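Local coordinates for octenoyl-CoA reductase/carboxylase (Streptomyces sp., PDB 4A0S), which catalyses the NADPH-dependent reductive carboxylation of 2-octenoyl-CoA, supplying an unusual extender unit for cinnabaramide polyketide biosynthesis, at residues 141-146 with 181-186; 115-120 with 162-167. All blocks are in the same frame, centred on the assembly; numbering follows the deposited sequence.

Contact 1 of 2, residues 141-146 with 181-186; sequences PAHVDE and ASQLLP. With CO8 (octanoyl-coenzyme A), chain E.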
ATOM      1  N   PRO A 141      -5.867 -15.474  19.586  1.00 15.53           N
ATOM      2  CA  PRO A 141      -5.134 -14.943  20.736  1.00 15.61           C
ATOM      3  C   PRO A 141      -5.059 -13.421  20.883  1.00 15.55           C
ATOM      4  O   PRO A 141      -4.541 -12.954  21.889  1.00 15.66           O
ATOM      5  CB  PRO A 141      -3.716 -15.494  20.526  1.00 15.70           C
ATOM      6  CG  PRO A 141      -3.609 -15.644  19.035  1.00 15.61           C
ATOM      7  CD  PRO A 141      -4.978 -16.164  18.646  1.00 15.55           C
ATOM      8  N   ALA A 142      -5.530 -12.674  19.887  1.00 15.43           N
ATOM      9  CA  ALA A 142      -5.405 -11.215  19.914  1.00 15.40           C
ATOM     10  C   ALA A 142      -6.330 -10.591  20.946  1.00 15.45           C
ATOM     11  O   ALA A 142      -7.499 -10.321  20.679  1.00 15.41           O
ATOM     12  CB  ALA A 142      -5.616 -10.616  18.521  1.00 15.30           C
ATOM     13  N   HIS A 143      -5.773 -10.362  22.127  1.00 15.59           N
ATOM     14  CA  HIS A 143      -6.502  -9.805  23.263  1.00 15.69           C
ATOM     15  C   HIS A 143      -6.173  -8.329  23.244  1.00 15.73           C
ATOM     16  O   HIS A 143      -5.091  -7.913  23.652  1.00 15.85           O
ATOM     17  CB  HIS A 143      -6.002 -10.495  24.526  1.00 15.85           C
ATOM     18  CG  HIS A 143      -6.686 -10.069  25.787  1.00 16.00           C
ATOM     19  ND1 HIS A 143      -6.280  -8.969  26.511  1.00 16.15           N
ATOM     20  CD2 HIS A 143      -7.672 -10.650  26.506  1.00 16.08           C
ATOM     21  CE1 HIS A 143      -7.018  -8.868  27.602  1.00 16.30           C
ATOM     22  NE2 HIS A 143      -7.867  -9.877  27.625  1.00 16.25           N
ATOM     23  N   VAL A 144      -7.077  -7.535  22.697  1.00 15.67           N
ATOM     24  CA  VAL A 144      -6.709  -6.169  22.355  1.00 15.71           C
ATOM     25  C   VAL A 144      -7.667  -5.181  23.004  1.00 15.83           C
ATOM     26  O   VAL A 144      -8.779  -5.551  23.395  1.00 15.84           O
ATOM     27  CB  VAL A 144      -6.640  -5.951  20.823  1.00 15.57           C
ATOM     28  CG1 VAL A 144      -5.764  -7.040  20.167  1.00 15.48           C
ATOM     29  CG2 VAL A 144      -8.025  -5.956  20.207  1.00 15.50           C
ATOM     30  N   ASP A 145      -7.228  -3.931  23.084  1.00 15.95           N
ATOM     31  CA  ASP A 145      -7.998  -2.872  23.712  1.00 16.11           C
ATOM     32  C   ASP A 145      -8.650  -2.064  22.608  1.00 16.06           C
ATOM     33  O   ASP A 145      -8.005  -1.317  21.908  1.00 16.08           O
ATOM     34  CB  ASP A 145      -7.086  -1.995  24.574  1.00 16.35           C
ATOM     35  CG  ASP A 145      -7.853  -0.995  25.406  1.00 17.81           C
ATOM     36  OD1 ASP A 145      -8.965  -0.586  25.015  1.00 18.24           O
ATOM     37  OD2 ASP A 145      -7.338  -0.616  26.476  1.00 18.96           O
ATOM     38  N   GLU A 146      -9.949  -2.236  22.484  1.00 16.04           N
ATOM     39  CA  GLU A 146     -10.701  -1.653  21.381  0.50 16.01           C
ATOM     40  C   GLU A 146     -10.949  -0.149  21.555  1.00 16.22           C
ATOM     41  O   GLU A 146     -11.451   0.525  20.640  1.00 16.25           O
ATOM     42  CB  GLU A 146     -12.011  -2.410  21.200  0.50 16.09           C
ATOM     43  CG  GLU A 146     -11.836  -3.889  20.866  0.50 15.79           C
ATOM     44  CD  GLU A 146     -11.545  -4.745  22.084  0.50 15.82           C
ATOM     45  OE1 GLU A 146     -11.341  -4.198  23.185  0.50 15.96           O
ATOM     46  OE2 GLU A 146     -11.517  -5.980  21.941  0.50 15.72           O
ATOM     47  N   ALA A 181     -14.626 -10.485  23.610  1.00 15.98           N
ATOM     48  CA  ALA A 181     -15.535 -10.846  22.545  1.00 15.98           C
ATOM     49  C   ALA A 181     -14.852 -10.709  21.177  1.00 15.80           C
ATOM     50  O   ALA A 181     -15.201 -11.407  20.231  1.00 15.78           O
ATOM     51  CB  ALA A 181     -16.773 -10.003  22.623  1.00 16.13           C
ATOM     52  N   SER A 182     -13.865  -9.826  21.088  1.00 15.69           N
ATOM     53  CA  SER A 182     -13.162  -9.612  19.826  1.00 15.55           C
ATOM     54  C   SER A 182     -12.074 -10.652  19.583  1.00 15.46           C
ATOM     55  O   SER A 182     -11.271 -10.509  18.647  1.00 15.36           O
ATOM     56  CB  SER A 182     -12.562  -8.213  19.782  1.00 15.52           C
ATOM     57  OG  SER A 182     -11.678  -8.043  20.868  1.00 15.55           O
ATOM     58  N   GLN A 183     -12.057 -11.693  20.419  1.00 15.52           N
ATOM     59  CA  GLN A 183     -11.223 -12.869  20.174  1.00 15.49           C
ATOM     60  C   GLN A 183     -12.024 -13.995  19.546  1.00 15.56           C
ATOM     61  O   GLN A 183     -11.461 -15.013  19.149  1.00 15.56           O
ATOM     62  CB  GLN A 183     -10.622 -13.388  21.478  1.00 15.58           C
ATOM     63  CG  GLN A 183      -9.657 -12.445  22.150  1.00 15.57           C
ATOM     64  CD  GLN A 183      -9.153 -13.045  23.438  1.00 15.71           C
ATOM     65  OE1 GLN A 183      -9.504 -12.597  24.523  1.00 15.82           O
ATOM     66  NE2 GLN A 183      -8.368 -14.112  23.320  1.00 15.74           N
ATOM     67  N   LEU A 184     -13.340 -13.802  19.472  1.00 15.64           N
ATOM     68  CA  LEU A 184     -14.261 -14.860  19.066  1.00 15.78           C
ATOM     69  C   LEU A 184     -14.598 -14.863  17.596  1.00 15.77           C
ATOM     70  O   LEU A 184     -14.914 -13.811  17.016  1.00 15.73           O
ATOM     71  CB  LEU A 184     -15.568 -14.744  19.848  1.00 15.95           C
ATOM     72  CG  LEU A 184     -15.457 -15.085  21.328  1.00 16.04           C
ATOM     73  CD1 LEU A 184     -16.771 -14.850  21.992  1.00 16.24           C
ATOM     74  CD2 LEU A 184     -15.055 -16.546  21.504  1.00 16.12           C
ATOM     75  N   LEU A 185     -14.583 -16.064  17.020  1.00 15.85           N
ATOM     76  CA  LEU A 185     -15.086 -16.290  15.681  1.00 15.92           C
ATOM     77  C   LEU A 185     -15.929 -17.555  15.703  1.00 16.16           C
ATOM     78  O   LEU A 185     -15.695 -18.430  16.535  1.00 16.23           O
ATOM     79  CB  LEU A 185     -13.937 -16.440  14.694  1.00 15.81           C
ATOM     80  CG  LEU A 185     -13.096 -15.185  14.474  1.00 15.61           C
ATOM     81  CD1 LEU A 185     -11.842 -15.519  13.658  1.00 15.54           C
ATOM     82  CD2 LEU A 185     -13.962 -14.068  13.843  1.00 15.64           C
ATOM     83  N   PRO A 186     -16.904 -17.652  14.791  1.00 16.33           N
ATOM     84  CA  PRO A 186     -17.642 -18.906  14.727  1.00 16.61           C
ATOM     85  C   PRO A 186     -16.713 -20.041  14.346  1.00 16.62           C
ATOM     86  O   PRO A 186     -15.902 -19.924  13.412  1.00 16.51           O
ATOM     87  CB  PRO A 186     -18.681 -18.666  13.628  1.00 16.80           C
ATOM     88  CG  PRO A 186     -18.204 -17.508  12.859  1.00 16.93           C
ATOM     89  CD  PRO A 186     -17.391 -16.660  13.805  1.00 16.33           C
TER
HETATM   90  N1A CO8 E1446      12.042 -12.674  35.954  1.00 37.18           N
HETATM   91  C2A CO8 E1446      11.200 -11.673  36.212  1.00 37.68           C
HETATM   92  N3A CO8 E1446      11.168 -10.586  35.449  1.00 37.23           N
HETATM   93  C4A CO8 E1446      12.000 -10.490  34.387  1.00 37.02           C
HETATM   94  C5A CO8 E1446      12.890 -11.513  34.081  1.00 36.86           C
HETATM   95  C6A CO8 E1446      12.898 -12.635  34.904  1.00 37.56           C
HETATM   96  N6A CO8 E1446      13.730 -13.649  34.646  1.00 36.85           N
HETATM   97  N7A CO8 E1446      13.572 -11.154  32.993  1.00 36.58           N
HETATM   98  C8A CO8 E1446      13.134  -9.947  32.627  1.00 36.56           C
HETATM   99  N9A CO8 E1446      12.177  -9.543  33.478  1.00 36.67           N
HETATM  100  C1B CO8 E1446      11.404  -8.271  33.470  1.00 35.04           C
HETATM  101  C2B CO8 E1446      12.251  -7.104  33.987  1.00 35.72           C
HETATM  102  O2B CO8 E1446      11.438  -6.227  34.799  1.00 34.78           O
HETATM  103  C3B CO8 E1446      12.650  -6.427  32.678  1.00 36.12           C
HETATM  104  O3B CO8 E1446      12.923  -5.049  32.887  1.00 37.88           O
HETATM  105  P3B CO8 E1446      14.489  -4.642  32.939  1.00 40.91           P
HETATM  106  O7A CO8 E1446      14.691  -3.801  34.319  1.00 41.58           O
HETATM  107  O8A CO8 E1446      15.403  -5.982  33.219  1.00 40.06           O
HETATM  108  O9A CO8 E1446      14.923  -3.941  31.713  1.00 40.39           O
HETATM  109  C4B CO8 E1446      11.419  -6.613  31.799  1.00 34.18           C
HETATM  110  O4B CO8 E1446      10.963  -7.936  32.115  1.00 34.78           O
HETATM  111  C5B CO8 E1446      11.782  -6.700  30.311  1.00 32.21           C
HETATM  112  O5B CO8 E1446      10.597  -7.010  29.548  1.00 29.83           O
HETATM  113  P1A CO8 E1446       9.453  -5.856  29.320  1.00 27.22           P
HETATM  114  O1A CO8 E1446       8.270  -6.570  28.405  1.00 29.32           O
HETATM  115  O2A CO8 E1446       8.847  -5.324  30.582  1.00 27.39           O
HETATM  116  O3A CO8 E1446      10.212  -4.618  28.546  1.00 26.23           O
HETATM  117  P2A CO8 E1446      10.389  -4.358  26.935  1.00 24.16           P
HETATM  118  O4A CO8 E1446      11.848  -3.743  26.730  1.00 25.52           O
HETATM  119  O5A CO8 E1446       9.322  -3.496  26.329  1.00 24.15           O
HETATM  120  O6A CO8 E1446      10.451  -5.829  26.227  1.00 24.75           O
HETATM  121  CBP CO8 E1446       9.900  -7.567  24.576  1.00 20.75           C
HETATM  122  CCP CO8 E1446       9.800  -6.072  24.965  1.00 22.49           C
HETATM  123  CDP CO8 E1446      11.372  -7.818  24.211  1.00 17.06           C
HETATM  124  CEP CO8 E1446       9.042  -7.774  23.327  1.00 19.72           C
HETATM  125  CAP CO8 E1446       9.419  -8.460  25.769  1.00 20.73           C
HETATM  126  OAP CO8 E1446       8.115  -8.062  26.303  1.00 23.80           O
HETATM  127  C9P CO8 E1446       9.444  -9.986  25.475  1.00 21.53           C
HETATM  128  O9P CO8 E1446      10.530 -10.578  25.451  1.00 20.79           O
HETATM  129  N8P CO8 E1446       8.249 -10.595  25.296  1.00 22.54           N
HETATM  130  C7P CO8 E1446       8.123 -12.069  25.096  1.00 24.24           C
HETATM  131  C6P CO8 E1446       7.894 -12.522  23.627  1.00 28.55           C
HETATM  132  C5P CO8 E1446       8.751 -13.782  23.356  1.00 29.28           C
HETATM  133  O5P CO8 E1446       9.975 -13.717  23.433  1.00 32.30           O
HETATM  134  N4P CO8 E1446       8.180 -14.973  23.188  1.00 30.23           N
HETATM  135  C3P CO8 E1446       6.796 -15.327  22.896  1.00 27.46           C
HETATM  136  C2P CO8 E1446       6.920 -15.851  21.458  1.00 25.73           C
HETATM  137  S1P CO8 E1446       5.862 -14.912  20.294  1.00 19.43           S
HETATM  138  C1' CO8 E1446       4.590 -16.074  20.134  1.00 20.58           C
HETATM  139  O1' CO8 E1446       4.767 -17.297  20.278  1.00 23.01           O
HETATM  140  C2' CO8 E1446       3.362 -15.510  19.862  1.00 17.30           C
HETATM  141  C3' CO8 E1446       2.217 -16.252  19.678  1.00 14.75           C
HETATM  142  C4' CO8 E1446       1.022 -15.592  19.368  1.00 12.30           C
HETATM  143  C5' CO8 E1446       0.995 -14.096  19.637  1.00  8.34           C
HETATM  144  C6' CO8 E1446      -0.466 -13.671  19.372  1.00  3.78           C
HETATM  145  C7' CO8 E1446      -0.553 -12.171  19.361  1.00  2.00           C
HETATM  146  C8' CO8 E1446      -2.032 -11.791  19.235  1.00  2.00           C
HETATM  147  O   HOH W   1      -8.703  -9.327  18.640  1.00  2.00           O
HETATM  148  O   HOH W   2      -9.365  -8.917  22.032  1.00  2.00           O
HETATM  149  O   HOH W   3     -14.450  -7.421  22.670  1.00  2.00           O
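His143 swings its imidazole out with CG opposite the backbone N (chi1 -178°), and Gln183, whose CG lies opposite its own carbonyl carbon (chi1 -65°), runs straight from there to meet it. The amide oxygen Gln183 OE1 arrives at the rim of the ring, near its plane, 3.3 Å from His143 CD2. Ring and amide planes stand 79° apart, close to perpendicular. Further back along the same chain, Gln183 CG packs against the carbonyl oxygen Ala142 O at 3.4 Å. The amide is held at both ends: OE1 accepts from Arg180 N, and NE2 donates to His140 O. With an alanine here, Arg180 N and His140 O would probably lose their amide partners, and a gap is likely to open at the His143 ring edge.

The backbones themselves are joined through water. Ala142 O receives hydrogen bonds from two waters: water 1, at 2.6 Å, also donates to Ser182 O, while water 2, at 2.7 Å, donates to Ser182 OG and accepts from Val144 N. Water 1 thus supplies a donor to each of two carbonyl oxygens, acceptors that cannot bond each other. Ser182 OG also points to Glu146 OE2, but that separation is implausibly short and Glu146 has two conformers, so the details of this bond are doubtful.

Pro141 and Ala142, at the start of the same segment, line the acyl pocket. Octanoyl-CoA ends its tail with C8' 3.5 Å from Ala142 CA, and its C6' lies 3.7 Å from Pro141 CG.

Asp145 forms salt bridges with Arg129 and Arg130 of the second subunit. Strand 142-143 pairs antiparallel with strand 162-163, strand 184-186 runs antiparallel to strand 136-139, and helix 365-376 packs against Pro141 and Leu185.

Contact 2 of 2, residues 115-120 with 162-167; sequences SDCSGV and RAWGFE. With CO8 (octanoyl-coenzyme A), chain E.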
ATOM      1  N   SER A 115      -3.439 -20.351  24.077  1.00 14.95           N
ATOM      2  CA  SER A 115      -3.590 -19.129  23.311  1.00 14.76           C
ATOM      3  C   SER A 115      -4.512 -19.286  22.129  1.00 14.91           C
ATOM      4  O   SER A 115      -4.801 -18.323  21.429  1.00 15.32           O
ATOM      5  CB  SER A 115      -2.220 -18.655  22.874  1.00 14.72           C
ATOM      6  OG  SER A 115      -1.472 -18.428  24.048  1.00 14.96           O
ATOM      7  N   ASP A 116      -5.006 -20.493  21.928  1.00 15.15           N
ATOM      8  CA  ASP A 116      -6.188 -20.642  21.086  1.00 15.14           C
ATOM      9  C   ASP A 116      -7.079 -21.732  21.637  1.00 15.19           C
ATOM     10  O   ASP A 116      -6.728 -22.406  22.617  1.00 15.42           O
ATOM     11  CB  ASP A 116      -5.860 -20.780  19.571  1.00 15.38           C
ATOM     12  CG  ASP A 116      -4.728 -21.744  19.263  1.00 16.14           C
ATOM     13  OD1 ASP A 116      -4.418 -22.661  20.050  1.00 16.43           O
ATOM     14  OD2 ASP A 116      -4.142 -21.591  18.181  1.00 19.53           O
ATOM     15  N   CYS A 117      -8.254 -21.883  21.050  1.00 14.72           N
ATOM     16  CA  CYS A 117      -9.142 -22.914  21.493  1.00 15.11           C
ATOM     17  C   CYS A 117     -10.350 -22.900  20.623  1.00 14.86           C
ATOM     18  O   CYS A 117     -10.566 -21.955  19.859  1.00 14.75           O
ATOM     19  CB  CYS A 117      -9.537 -22.736  22.961  1.00 15.00           C
ATOM     20  SG  CYS A 117     -10.930 -21.699  23.264  1.00 15.38           S
ATOM     21  N   SER A 118     -11.113 -23.984  20.714  1.00 14.80           N
ATOM     22  CA  SER A 118     -12.461 -23.995  20.198  1.00 14.90           C
ATOM     23  C   SER A 118     -13.329 -24.370  21.373  1.00 15.08           C
ATOM     24  O   SER A 118     -12.870 -24.996  22.342  1.00 15.23           O
ATOM     25  CB  SER A 118     -12.614 -25.010  19.081  1.00 15.19           C
ATOM     26  OG  SER A 118     -12.312 -26.303  19.575  1.00 15.49           O
ATOM     27  N   GLY A 119     -14.582 -23.974  21.311  1.00 15.14           N
ATOM     28  CA  GLY A 119     -15.456 -24.338  22.375  1.00 15.40           C
ATOM     29  C   GLY A 119     -16.816 -23.722  22.286  1.00 15.48           C
ATOM     30  O   GLY A 119     -17.297 -23.362  21.223  1.00 15.46           O
ATOM     31  N   VAL A 120     -17.438 -23.628  23.441  1.00 15.70           N
ATOM     32  CA  VAL A 120     -18.804 -23.218  23.514  1.00 15.86           C
ATOM     33  C   VAL A 120     -18.931 -22.029  24.447  1.00 15.68           C
ATOM     34  O   VAL A 120     -18.417 -22.040  25.563  1.00 15.68           O
ATOM     35  CB  VAL A 120     -19.682 -24.367  24.025  1.00 16.73           C
ATOM     36  CG1 VAL A 120     -21.109 -23.934  24.044  1.00 16.93           C
ATOM     37  CG2 VAL A 120     -19.491 -25.606  23.158  1.00 16.68           C
ATOM     38  N   ARG A 162      -2.323  -7.865  23.557  1.00 16.06           N
ATOM     39  CA  ARG A 162      -1.750  -9.003  24.254  1.00 16.17           C
ATOM     40  C   ARG A 162      -2.123 -10.310  23.582  1.00 16.02           C
ATOM     41  O   ARG A 162      -3.056 -10.358  22.781  1.00 15.83           O
ATOM     42  CB  ARG A 162      -2.172  -8.998  25.715  1.00 16.34           C
ATOM     43  CG  ARG A 162      -1.506  -7.885  26.494  1.00 16.58           C
ATOM     44  CD  ARG A 162      -1.855  -7.940  28.001  1.00 16.80           C
ATOM     45  NE  ARG A 162      -1.090  -6.908  28.682  1.00 17.09           N
ATOM     46  CZ  ARG A 162      -1.386  -5.613  28.654  1.00 17.43           C
ATOM     47  NH1 ARG A 162      -2.464  -5.183  28.004  1.00 16.92           N
ATOM     48  NH2 ARG A 162      -0.601  -4.742  29.285  1.00 18.16           N
ATOM     49  N   ALA A 163      -1.343 -11.342  23.882  1.00 16.14           N
ATOM     50  CA  ALA A 163      -1.601 -12.698  23.434  1.00 16.07           C
ATOM     51  C   ALA A 163      -2.302 -13.423  24.561  1.00 16.16           C
ATOM     52  O   ALA A 163      -1.742 -13.648  25.638  1.00 16.38           O
ATOM     53  CB  ALA A 163      -0.306 -13.414  23.072  1.00 16.19           C
ATOM     54  N   TRP A 164      -3.550 -13.764  24.299  1.00 16.03           N
ATOM     55  CA  TRP A 164      -4.349 -14.569  25.185  1.00 16.12           C
ATOM     56  C   TRP A 164      -3.580 -15.772  25.731  1.00 16.32           C
ATOM     57  O   TRP A 164      -2.948 -16.505  24.963  1.00 16.31           O
ATOM     58  CB  TRP A 164      -5.540 -15.061  24.397  1.00 15.97           C
ATOM     59  CG  TRP A 164      -6.504 -15.746  25.230  1.00 16.08           C
ATOM     60  CD1 TRP A 164      -7.041 -15.293  26.384  1.00 16.20           C
ATOM     61  CD2 TRP A 164      -7.116 -17.003  24.955  1.00 16.12           C
ATOM     62  NE1 TRP A 164      -7.937 -16.206  26.876  1.00 16.31           N
ATOM     63  CE2 TRP A 164      -8.002 -17.269  26.012  1.00 16.27           C
ATOM     64  CE3 TRP A 164      -6.974 -17.946  23.934  1.00 16.09           C
ATOM     65  CZ2 TRP A 164      -8.764 -18.437  26.076  1.00 16.38           C
ATOM     66  CZ3 TRP A 164      -7.736 -19.105  23.988  1.00 16.21           C
ATOM     67  CH2 TRP A 164      -8.629 -19.337  25.054  1.00 16.59           C
ATOM     68  N   GLY A 165      -3.624 -15.951  27.051  1.00 16.52           N
ATOM     69  CA  GLY A 165      -2.951 -17.078  27.697  1.00 16.76           C
ATOM     70  C   GLY A 165      -1.443 -16.960  27.774  1.00 16.93           C
ATOM     71  O   GLY A 165      -0.781 -17.877  28.240  1.00 17.16           O
ATOM     72  N   PHE A 166      -0.898 -15.838  27.307  1.00 16.84           N
ATOM     73  CA  PHE A 166       0.532 -15.583  27.391  1.00 17.22           C
ATOM     74  C   PHE A 166       0.811 -14.282  28.143  1.00 17.55           C
ATOM     75  O   PHE A 166       1.442 -14.306  29.175  1.00 18.14           O
ATOM     76  CB  PHE A 166       1.189 -15.592  26.003  1.00 17.24           C
ATOM     77  CG  PHE A 166       2.666 -15.414  26.051  1.00 18.11           C
ATOM     78  CD1 PHE A 166       3.495 -16.452  26.476  1.00 18.52           C
ATOM     79  CD2 PHE A 166       3.236 -14.197  25.713  1.00 19.18           C
ATOM     80  CE1 PHE A 166       4.878 -16.288  26.541  1.00 19.89           C
ATOM     81  CE2 PHE A 166       4.625 -14.018  25.770  1.00 20.50           C
ATOM     82  CZ  PHE A 166       5.447 -15.075  26.192  1.00 20.37           C
ATOM     83  N   GLU A 167       0.324 -13.156  27.627  1.00 17.19           N
ATOM     84  CA  GLU A 167       0.308 -11.913  28.408  1.00 17.37           C
ATOM     85  C   GLU A 167      -1.028 -11.712  29.104  1.00 17.03           C
ATOM     86  O   GLU A 167      -1.248 -10.685  29.747  1.00 17.13           O
ATOM     87  CB  GLU A 167       0.612 -10.692  27.534  1.00 17.64           C
ATOM     88  CG  GLU A 167       2.037 -10.620  27.028  1.00 18.07           C
ATOM     89  CD  GLU A 167       2.162 -10.992  25.572  1.00 21.11           C
ATOM     90  OE1 GLU A 167       1.117 -11.127  24.907  1.00 19.67           O
ATOM     91  OE2 GLU A 167       3.317 -11.125  25.072  1.00 22.59           O
TER
HETATM   92  N1A CO8 E1446      12.042 -12.674  35.954  1.00 37.18           N
HETATM   93  C2A CO8 E1446      11.200 -11.673  36.212  1.00 37.68           C
HETATM   94  N3A CO8 E1446      11.168 -10.586  35.449  1.00 37.23           N
HETATM   95  C4A CO8 E1446      12.000 -10.490  34.387  1.00 37.02           C
HETATM   96  C5A CO8 E1446      12.890 -11.513  34.081  1.00 36.86           C
HETATM   97  C6A CO8 E1446      12.898 -12.635  34.904  1.00 37.56           C
HETATM   98  N6A CO8 E1446      13.730 -13.649  34.646  1.00 36.85           N
HETATM   99  N7A CO8 E1446      13.572 -11.154  32.993  1.00 36.58           N
HETATM  100  C8A CO8 E1446      13.134  -9.947  32.627  1.00 36.56           C
HETATM  101  N9A CO8 E1446      12.177  -9.543  33.478  1.00 36.67           N
HETATM  102  C1B CO8 E1446      11.404  -8.271  33.470  1.00 35.04           C
HETATM  103  C2B CO8 E1446      12.251  -7.104  33.987  1.00 35.72           C
HETATM  104  O2B CO8 E1446      11.438  -6.227  34.799  1.00 34.78           O
HETATM  105  C3B CO8 E1446      12.650  -6.427  32.678  1.00 36.12           C
HETATM  106  O3B CO8 E1446      12.923  -5.049  32.887  1.00 37.88           O
HETATM  107  P3B CO8 E1446      14.489  -4.642  32.939  1.00 40.91           P
HETATM  108  O7A CO8 E1446      14.691  -3.801  34.319  1.00 41.58           O
HETATM  109  O8A CO8 E1446      15.403  -5.982  33.219  1.00 40.06           O
HETATM  110  O9A CO8 E1446      14.923  -3.941  31.713  1.00 40.39           O
HETATM  111  C4B CO8 E1446      11.419  -6.613  31.799  1.00 34.18           C
HETATM  112  O4B CO8 E1446      10.963  -7.936  32.115  1.00 34.78           O
HETATM  113  C5B CO8 E1446      11.782  -6.700  30.311  1.00 32.21           C
HETATM  114  O5B CO8 E1446      10.597  -7.010  29.548  1.00 29.83           O
HETATM  115  P1A CO8 E1446       9.453  -5.856  29.320  1.00 27.22           P
HETATM  116  O1A CO8 E1446       8.270  -6.570  28.405  1.00 29.32           O
HETATM  117  O2A CO8 E1446       8.847  -5.324  30.582  1.00 27.39           O
HETATM  118  O3A CO8 E1446      10.212  -4.618  28.546  1.00 26.23           O
HETATM  119  P2A CO8 E1446      10.389  -4.358  26.935  1.00 24.16           P
HETATM  120  O4A CO8 E1446      11.848  -3.743  26.730  1.00 25.52           O
HETATM  121  O5A CO8 E1446       9.322  -3.496  26.329  1.00 24.15           O
HETATM  122  O6A CO8 E1446      10.451  -5.829  26.227  1.00 24.75           O
HETATM  123  CBP CO8 E1446       9.900  -7.567  24.576  1.00 20.75           C
HETATM  124  CCP CO8 E1446       9.800  -6.072  24.965  1.00 22.49           C
HETATM  125  CDP CO8 E1446      11.372  -7.818  24.211  1.00 17.06           C
HETATM  126  CEP CO8 E1446       9.042  -7.774  23.327  1.00 19.72           C
HETATM  127  CAP CO8 E1446       9.419  -8.460  25.769  1.00 20.73           C
HETATM  128  OAP CO8 E1446       8.115  -8.062  26.303  1.00 23.80           O
HETATM  129  C9P CO8 E1446       9.444  -9.986  25.475  1.00 21.53           C
HETATM  130  O9P CO8 E1446      10.530 -10.578  25.451  1.00 20.79           O
HETATM  131  N8P CO8 E1446       8.249 -10.595  25.296  1.00 22.54           N
HETATM  132  C7P CO8 E1446       8.123 -12.069  25.096  1.00 24.24           C
HETATM  133  C6P CO8 E1446       7.894 -12.522  23.627  1.00 28.55           C
HETATM  134  C5P CO8 E1446       8.751 -13.782  23.356  1.00 29.28           C
HETATM  135  O5P CO8 E1446       9.975 -13.717  23.433  1.00 32.30           O
HETATM  136  N4P CO8 E1446       8.180 -14.973  23.188  1.00 30.23           N
HETATM  137  C3P CO8 E1446       6.796 -15.327  22.896  1.00 27.46           C
HETATM  138  C2P CO8 E1446       6.920 -15.851  21.458  1.00 25.73           C
HETATM  139  S1P CO8 E1446       5.862 -14.912  20.294  1.00 19.43           S
HETATM  140  C1' CO8 E1446       4.590 -16.074  20.134  1.00 20.58           C
HETATM  141  O1' CO8 E1446       4.767 -17.297  20.278  1.00 23.01           O
HETATM  142  C2' CO8 E1446       3.362 -15.510  19.862  1.00 17.30           C
HETATM  143  C3' CO8 E1446       2.217 -16.252  19.678  1.00 14.75           C
HETATM  144  C4' CO8 E1446       1.022 -15.592  19.368  1.00 12.30           C
HETATM  145  C5' CO8 E1446       0.995 -14.096  19.637  1.00  8.34           C
HETATM  146  C6' CO8 E1446      -0.466 -13.671  19.372  1.00  3.78           C
HETATM  147  C7' CO8 E1446      -0.553 -12.171  19.361  1.00  2.00           C
HETATM  148  C8' CO8 E1446      -2.032 -11.791  19.235  1.00  2.00           C
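Trp164 turns the benzo edge of its indole onto the backbone of Ser115 and Asp116. Its CG is placed opposite the backbone N (chi1 -173°), which sends the ring toward residues 115-117. Ser115 O lies in the ring plane, 3.3 Å from Trp164 CE3, and the next edge carbon, Trp164 CZ3, is 3.6 Å from Asp116 C. Cys117 continues the row: its SG sits 3.8 Å from Trp164 CH2 in a sulfur-aromatic contact. The sulfur stands 72° off the normal of the six-membered ring, an oblique approach.

At the other end of the contact, Ser115 OG donates to Trp164 O over 2.6 Å, the C=O...donor angle of 162° bringing the hydroxyl in almost straight at the carbonyl. The same hydroxyl is also hydrogen-bonded to Asn77 ND2, so two partners restrain its rotation. Trp164 is thus gripped through its backbone as well as its ring, while NE1 is satisfied by Val178 O. Gly165 follows with positive phi, and a beta carbon there would press toward Ser115 OG.

The glycine lies inside a tight turn: Ala163 O accepts from both Phe166 N and Glu167 N, and Glu167 OE1 takes the Ala163 N-H at 2.7 Å. This compact turn presents two side chains to octanoyl-CoA: Ala163 CB lies 3.7 Å from C6' of the acyl tail, and Phe166 CZ is 3.6 Å from C3P of the pantetheine arm.

The ring of Phe166 also meets that of Phe92 in helix 89-97, and Met352 of the third subunit packs on Glu167. Strand 117-124 runs between strands 64-73 and 136-139, antiparallel to both, and Val139 touches both Cys117 and Trp164.

How the contacts relate
From the N terminus the four segments come in the order 115-120, 141-146, 162-167, 181-186, so the two contacts cross rather than nest. Contact 2 opens first and closes when the chain returns at 162-167; by then contact 1 has already begun at 141-146, and it closes only at 181-186. The inner two segments are joined directly, strands 142-143 and 162-163 forming a small antiparallel sheet with His143 O 2.8 Å from Arg162 N. The outer segments reach the larger mixed sheet through strands 117-124 and 184-186. Gln183 of contact 1 packs on the indole of Trp164 in contact 2, joining the turn before strand 184-186 to the loop after strand 162-163, beside the octanoyl-CoA pocket both contacts border.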